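Local coordinates for protein putative nitroreductase (Thermotoga maritima, PDB 1VKW) that is a putative nitroreductase, probably an oxidoreductase related to the FMN-dependent nitroreductases, at residues Thr124-Asn136 and Ile153-Lys167. Numbering follows the deposited sequence.
Sequences TRKRRPITSFLEN and ILAPSALNRQPWKIK. With SO4 (sulfate ion), chain C.
The guanidinium of R127 reaches the backbone carbonyls of I153, L154 and A155. Its NE donates to I153 O (2.9 Å), which lies near the guanidinium plane, while NH2 bonds L154 O from above that carbonyl's plane and A155 O only weakly. Both terminal nitrogens also hold one sulfate oxygen, and S24 and R22 bind the same ion. With CG anti to the carbonyl carbon (chi1 -69°), a bend at chi2 (-65°) carries the guanidinium to this site. K126 O is gripped from opposite faces by R127 NH1 and N160 ND2. Next along, Q162 OE1 takes the backbone N-H of R128 on a lone pair (2.9 Å), and R128 NH1 and NH2 grip R161 O end-on, the oxygen lying in the guanidinium plane. Apolar packing centres on F133: I153 CD1 makes a CH-pi contact over one face (3.8 Å to the centroid), and W164 lies obliquely against CE1. Beyond it, I166 N to F133 O and E135 N to I166 O (both 2.8 Å) join L134 to the edge strand 165-168. Were R127 cut back to an alanine, I153 O would probably lose this donor and the sulfate two bonds. R127 and R22 together form a site consistent with anion binding; the sulfate is probably from the crystallisation liquor.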
loop_
_atom_site.group_PDB
_atom_site.type_symbol
_atom_site.label_atom_id
_atom_site.label_comp_id
_atom_site.label_asym_id
_atom_site.label_seq_id
_atom_site.Cartn_x
_atom_site.Cartn_y
_atom_site.Cartn_z
ATOM N N THR A 124 5.694 16.859 1.562
ATOM C CA THR A 124 5.475 17.021 2.989
ATOM C C THR A 124 4.710 15.799 3.459
ATOM O O THR A 124 3.965 15.197 2.687
ATOM C CB THR A 124 4.649 18.285 3.258
ATOM O OG1 THR A 124 3.432 18.240 2.499
ATOM C CG2 THR A 124 5.361 19.526 2.742
ATOM N N ARG A 125 4.909 15.420 4.714
ATOM C CA ARG A 125 4.191 14.287 5.279
ATOM C C ARG A 125 3.662 14.693 6.628
ATOM O O ARG A 125 4.431 14.956 7.549
ATOM C CB ARG A 125 5.111 13.088 5.436
ATOM C CG ARG A 125 4.440 11.751 5.157
ATOM C CD ARG A 125 5.411 10.807 4.514
ATOM N NE ARG A 125 4.811 9.723 3.764
ATOM C CZ ARG A 125 5.522 8.819 3.108
ATOM N NH1 ARG A 125 6.842 8.892 3.094
ATOM N NH2 ARG A 125 4.923 7.835 2.463
ATOM N N LYS A 126 2.347 14.762 6.731
ATOM C CA LYS A 126 1.715 15.080 7.994
ATOM C C LYS A 126 1.091 13.819 8.526
ATOM O O LYS A 126 0.263 13.196 7.867
ATOM C CB LYS A 126 0.674 16.177 7.813
ATOM C CG LYS A 126 1.289 17.532 7.478
ATOM C CD LYS A 126 0.230 18.636 7.462
ATOM C CE LYS A 126 0.810 19.994 7.786
ATOM N NZ LYS A 126 -0.261 20.901 8.307
ATOM N N ARG A 127 1.505 13.441 9.728
ATOM C CA ARG A 127 0.901 12.325 10.418
ATOM C C ARG A 127 0.804 12.683 11.874
ATOM O O ARG A 127 1.651 13.420 12.419
ATOM C CB ARG A 127 1.724 11.040 10.259
ATOM C CG ARG A 127 1.740 10.437 8.868
ATOM C CD ARG A 127 0.410 9.923 8.372
ATOM N NE ARG A 127 0.545 9.248 7.075
ATOM C CZ ARG A 127 0.654 9.865 5.898
ATOM N NH1 ARG A 127 0.619 11.189 5.803
ATOM N NH2 ARG A 127 0.790 9.144 4.794
ATOM N N ARG A 128 -0.234 12.150 12.503
ATOM C CA ARG A 128 -0.401 12.286 13.937
ATOM C C ARG A 128 0.697 11.469 14.621
ATOM O O ARG A 128 1.283 10.561 13.998
ATOM C CB ARG A 128 -1.800 11.826 14.345
ATOM C CG ARG A 128 -2.890 12.675 13.693
ATOM C CD ARG A 128 -4.264 12.540 14.332
ATOM N NE ARG A 128 -4.797 11.201 14.169
ATOM C CZ ARG A 128 -5.583 10.811 13.170
ATOM N NH1 ARG A 128 -5.943 11.651 12.202
ATOM N NH2 ARG A 128 -6.007 9.555 13.141
ATOM N N PRO A 129 0.980 11.777 15.885
ATOM C CA PRO A 129 2.038 11.083 16.630
ATOM C C PRO A 129 1.814 9.575 16.740
ATOM O O PRO A 129 0.684 9.117 16.890
ATOM C CB PRO A 129 1.987 11.741 18.009
ATOM C CG PRO A 129 1.331 13.030 17.788
ATOM C CD PRO A 129 0.340 12.822 16.697
ATOM N N ILE A 130 2.895 8.803 16.663
ATOM C CA ILE A 130 2.774 7.345 16.660
ATOM C C ILE A 130 1.995 6.848 17.866
ATOM O O ILE A 130 1.210 5.903 17.747
ATOM C CB ILE A 130 4.163 6.649 16.548
ATOM C CG1 ILE A 130 4.004 5.129 16.570
ATOM C CG2 ILE A 130 5.085 7.073 17.654
ATOM C CD1 ILE A 130 5.132 4.420 15.836
ATOM N N THR A 131 2.184 7.500 19.016
ATOM C CA THR A 131 1.507 7.085 20.248
ATOM C C THR A 131 -0.001 7.266 20.163
ATOM O O THR A 131 -0.722 6.649 20.934
ATOM C CB THR A 131 2.025 7.857 21.473
ATOM O OG1 THR A 131 1.983 9.256 21.201
ATOM C CG2 THR A 131 3.510 7.558 21.756
ATOM N N SER A 132 -0.479 8.122 19.254
ATOM C CA SER A 132 -1.920 8.333 19.104
ATOM C C SER A 132 -2.593 7.140 18.410
ATOM O O SER A 132 -3.808 6.958 18.501
ATOM C CB SER A 132 -2.205 9.640 18.352
ATOM O OG SER A 132 -1.995 9.510 16.959
ATOM N N PHE A 133 -1.795 6.328 17.734
ATOM C CA PHE A 133 -2.279 5.136 17.046
ATOM C C PHE A 133 -2.185 3.863 17.883
ATOM O O PHE A 133 -2.975 2.923 17.714
ATOM C CB PHE A 133 -1.480 4.940 15.768
ATOM C CG PHE A 133 -1.624 6.065 14.794
ATOM C CD1 PHE A 133 -2.757 6.166 14.013
ATOM C CD2 PHE A 133 -0.623 7.010 14.644
ATOM C CE1 PHE A 133 -2.896 7.191 13.105
ATOM C CE2 PHE A 133 -0.757 8.040 13.729
ATOM C CZ PHE A 133 -1.892 8.126 12.960
ATOM N N LEU A 134 -1.234 3.859 18.807
ATOM C CA LEU A 134 -0.769 2.655 19.463
ATOM C C LEU A 134 -1.471 2.475 20.799
ATOM O O LEU A 134 -1.482 3.384 21.624
ATOM C CB LEU A 134 0.740 2.791 19.662
ATOM C CG LEU A 134 1.633 1.601 19.990
ATOM C CD1 LEU A 134 1.393 0.439 19.045
ATOM C CD2 LEU A 134 3.088 2.070 19.942
ATOM N N GLU A 135 -2.065 1.307 21.019
ATOM C CA GLU A 135 -2.681 1.006 22.309
ATOM C C GLU A 135 -1.605 0.766 23.376
ATOM O O GLU A 135 -1.790 1.116 24.542
ATOM C CB GLU A 135 -3.638 -0.179 22.181
ATOM C CG GLU A 135 -4.766 0.096 21.189
ATOM C CD GLU A 135 -5.754 -1.052 21.072
ATOM O OE1 GLU A 135 -6.131 -1.621 22.117
ATOM O OE2 GLU A 135 -6.161 -1.379 19.933
ATOM N N ASN A 136 -0.465 0.231 22.953
ATOM C CA ASN A 136 0.681 -0.026 23.834
ATOM C C ASN A 136 1.491 1.219 24.124
ATOM O O ASN A 136 1.507 2.158 23.337
ATOM C CB ASN A 136 1.649 -1.014 23.186
ATOM C CG ASN A 136 0.962 -2.235 22.635
ATOM O OD1 ASN A 136 0.249 -2.159 21.634
ATOM N ND2 ASN A 136 1.189 -3.379 23.273
ATOM N N ILE A 153 2.161 3.583 9.739
ATOM C CA ILE A 153 1.628 4.961 9.878
ATOM C C ILE A 153 1.882 5.823 8.644
ATOM O O ILE A 153 1.145 6.766 8.392
ATOM C CB ILE A 153 2.245 5.691 11.137
ATOM C CG1 ILE A 153 1.864 4.987 12.443
ATOM C CG2 ILE A 153 1.838 7.179 11.188
ATOM C CD1 ILE A 153 0.509 4.394 12.442
ATOM N N LEU A 154 2.926 5.509 7.885
ATOM C CA LEU A 154 3.192 6.238 6.646
ATOM C C LEU A 154 2.243 5.848 5.507
ATOM O O LEU A 154 2.323 6.415 4.426
ATOM C CB LEU A 154 4.658 6.072 6.217
ATOM C CG LEU A 154 5.668 6.612 7.247
ATOM C CD1 LEU A 154 7.084 6.245 6.891
ATOM C CD2 LEU A 154 5.535 8.129 7.439
ATOM N N ALA A 155 1.348 4.891 5.744
ATOM C CA ALA A 155 0.367 4.494 4.736
ATOM C C ALA A 155 -0.513 5.677 4.378
ATOM O O ALA A 155 -0.730 6.555 5.216
ATOM C CB ALA A 155 -0.508 3.340 5.255
ATOM N N PRO A 156 -1.018 5.711 3.146
ATOM C CA PRO A 156 -1.985 6.719 2.774
ATOM C C PRO A 156 -3.347 6.316 3.317
ATOM O O PRO A 156 -3.570 5.148 3.663
ATOM C CB PRO A 156 -1.969 6.677 1.245
ATOM C CG PRO A 156 -1.656 5.247 0.927
ATOM C CD PRO A 156 -0.717 4.805 2.023
ATOM N N SER A 157 -4.230 7.297 3.419
ATOM C CA SER A 157 -5.611 7.055 3.815
ATOM C C SER A 157 -6.476 8.127 3.173
ATOM O O SER A 157 -6.012 9.252 2.968
ATOM C CB SER A 157 -5.750 7.072 5.339
ATOM O OG SER A 157 -5.292 8.293 5.912
ATOM N N ALA A 158 -7.717 7.764 2.845
ATOM C CA ALA A 158 -8.706 8.709 2.356
ATOM C C ALA A 158 -8.736 9.968 3.218
ATOM O O ALA A 158 -8.925 9.884 4.438
ATOM C CB ALA A 158 -10.080 8.059 2.337
ATOM N N LEU A 159 -8.537 11.118 2.576
ATOM C CA LEU A 159 -8.511 12.437 3.236
ATOM C C LEU A 159 -7.491 12.573 4.384
ATOM O O LEU A 159 -7.643 13.441 5.243
ATOM C CB LEU A 159 -9.914 12.808 3.751
ATOM C CG LEU A 159 -11.027 12.951 2.717
ATOM C CD1 LEU A 159 -12.283 13.527 3.374
ATOM C CD2 LEU A 159 -10.583 13.830 1.558
ATOM N N ASN A 160 -6.440 11.751 4.358
ATOM C CA ASN A 160 -5.452 11.667 5.443
ATOM C C ASN A 160 -6.044 11.502 6.847
ATOM O O ASN A 160 -5.486 11.968 7.848
ATOM C CB ASN A 160 -4.480 12.855 5.417
ATOM C CG ASN A 160 -3.172 12.552 6.145
ATOM O OD1 ASN A 160 -2.713 11.408 6.170
ATOM N ND2 ASN A 160 -2.574 13.576 6.753
ATOM N N ARG A 161 -7.149 10.784 6.944
ATOM C CA ARG A 161 -7.778 10.661 8.249
ATOM C C ARG A 161 -7.091 9.643 9.136
ATOM O O ARG A 161 -7.330 9.655 10.335
ATOM C CB ARG A 161 -9.259 10.386 8.138
ATOM C CG ARG A 161 -9.631 9.072 7.543
ATOM C CD ARG A 161 -11.083 9.065 7.106
ATOM N NE ARG A 161 -11.345 8.064 6.083
ATOM C CZ ARG A 161 -12.472 7.977 5.394
ATOM N NH1 ARG A 161 -13.472 8.813 5.625
ATOM N NH2 ARG A 161 -12.602 7.032 4.482
ATOM N N GLN A 162 -6.260 8.773 8.551
ATOM C CA GLN A 162 -5.356 7.883 9.304
ATOM C C GLN A 162 -6.149 7.064 10.312
ATOM O O GLN A 162 -5.880 7.123 11.512
ATOM C CB GLN A 162 -4.277 8.701 10.026
ATOM C CG GLN A 162 -3.406 9.551 9.127
ATOM C CD GLN A 162 -2.769 10.735 9.855
ATOM O OE1 GLN A 162 -1.911 10.556 10.730
ATOM N NE2 GLN A 162 -3.156 11.939 9.466
ATOM N N PRO A 163 -7.137 6.310 9.823
ATOM C CA PRO A 163 -8.173 5.732 10.682
ATOM C C PRO A 163 -7.779 4.400 11.358
ATOM O O PRO A 163 -8.554 3.447 11.323
ATOM C CB PRO A 163 -9.332 5.519 9.695
ATOM C CG PRO A 163 -8.649 5.198 8.387
ATOM C CD PRO A 163 -7.345 5.957 8.398
ATOM N N TRP A 164 -6.612 4.348 11.991
ATOM C CA TRP A 164 -6.082 3.076 12.511
ATOM C C TRP A 164 -5.884 3.071 14.009
ATOM O O TRP A 164 -5.417 4.047 14.603
ATOM C CB TRP A 164 -4.750 2.742 11.851
ATOM C CG TRP A 164 -4.731 2.969 10.388
ATOM C CD1 TRP A 164 -5.441 2.296 9.446
ATOM C CD2 TRP A 164 -3.938 3.929 9.686
ATOM N NE1 TRP A 164 -5.148 2.787 8.197
ATOM C CE2 TRP A 164 -4.220 3.783 8.314
ATOM C CE3 TRP A 164 -3.013 4.897 10.077
ATOM C CZ2 TRP A 164 -3.612 4.571 7.332
ATOM C CZ3 TRP A 164 -2.403 5.681 9.090
ATOM C CH2 TRP A 164 -2.708 5.505 7.743
ATOM N N LYS A 165 -6.233 1.952 14.623
ATOM C CA LYS A 165 -5.870 1.704 16.004
ATOM C C LYS A 165 -5.043 0.431 15.982
ATOM O O LYS A 165 -5.496 -0.580 15.434
ATOM C CB LYS A 165 -7.130 1.546 16.859
ATOM C CG LYS A 165 -6.943 1.670 18.361
ATOM C CD LYS A 165 -8.325 1.763 19.083
ATOM C CE LYS A 165 -8.220 1.830 20.609
ATOM N NZ LYS A 165 -9.561 1.731 21.305
ATOM N N ILE A 166 -3.840 0.486 16.558
ATOM C CA ILE A 166 -2.860 -0.598 16.453
ATOM C C ILE A 166 -2.513 -1.134 17.831
ATOM O O ILE A 166 -2.289 -0.361 18.778
ATOM C CB ILE A 166 -1.559 -0.099 15.758
ATOM C CG1 ILE A 166 -1.873 0.571 14.412
ATOM C CG2 ILE A 166 -0.524 -1.235 15.604
ATOM C CD1 ILE A 166 -0.631 1.231 13.762
ATOM N N LYS A 167 -2.454 -2.460 17.934
ATOM C CA LYS A 167 -2.148 -3.118 19.190
ATOM C C LYS A 167 -1.182 -4.254 18.948
ATOM O O LYS A 167 -1.390 -5.075 18.058
ATOM C CB LYS A 167 -3.432 -3.650 19.862
ATOM C CG LYS A 167 -3.197 -4.296 21.215
ATOM C CD LYS A 167 -4.500 -4.741 21.875
ATOM C CE LYS A 167 -5.246 -5.789 21.055
ATOM N NZ LYS A 167 -6.500 -6.199 21.762
HETATM S S SO4 C . 0.431 11.302 1.619
HETATM O O1 SO4 C . -0.608 12.194 2.109
HETATM O O2 SO4 C . 1.358 11.020 2.693
HETATM O O3 SO4 C . -0.202 10.095 1.120
HETATM O O4 SO4 C . 1.173 11.951 0.537
#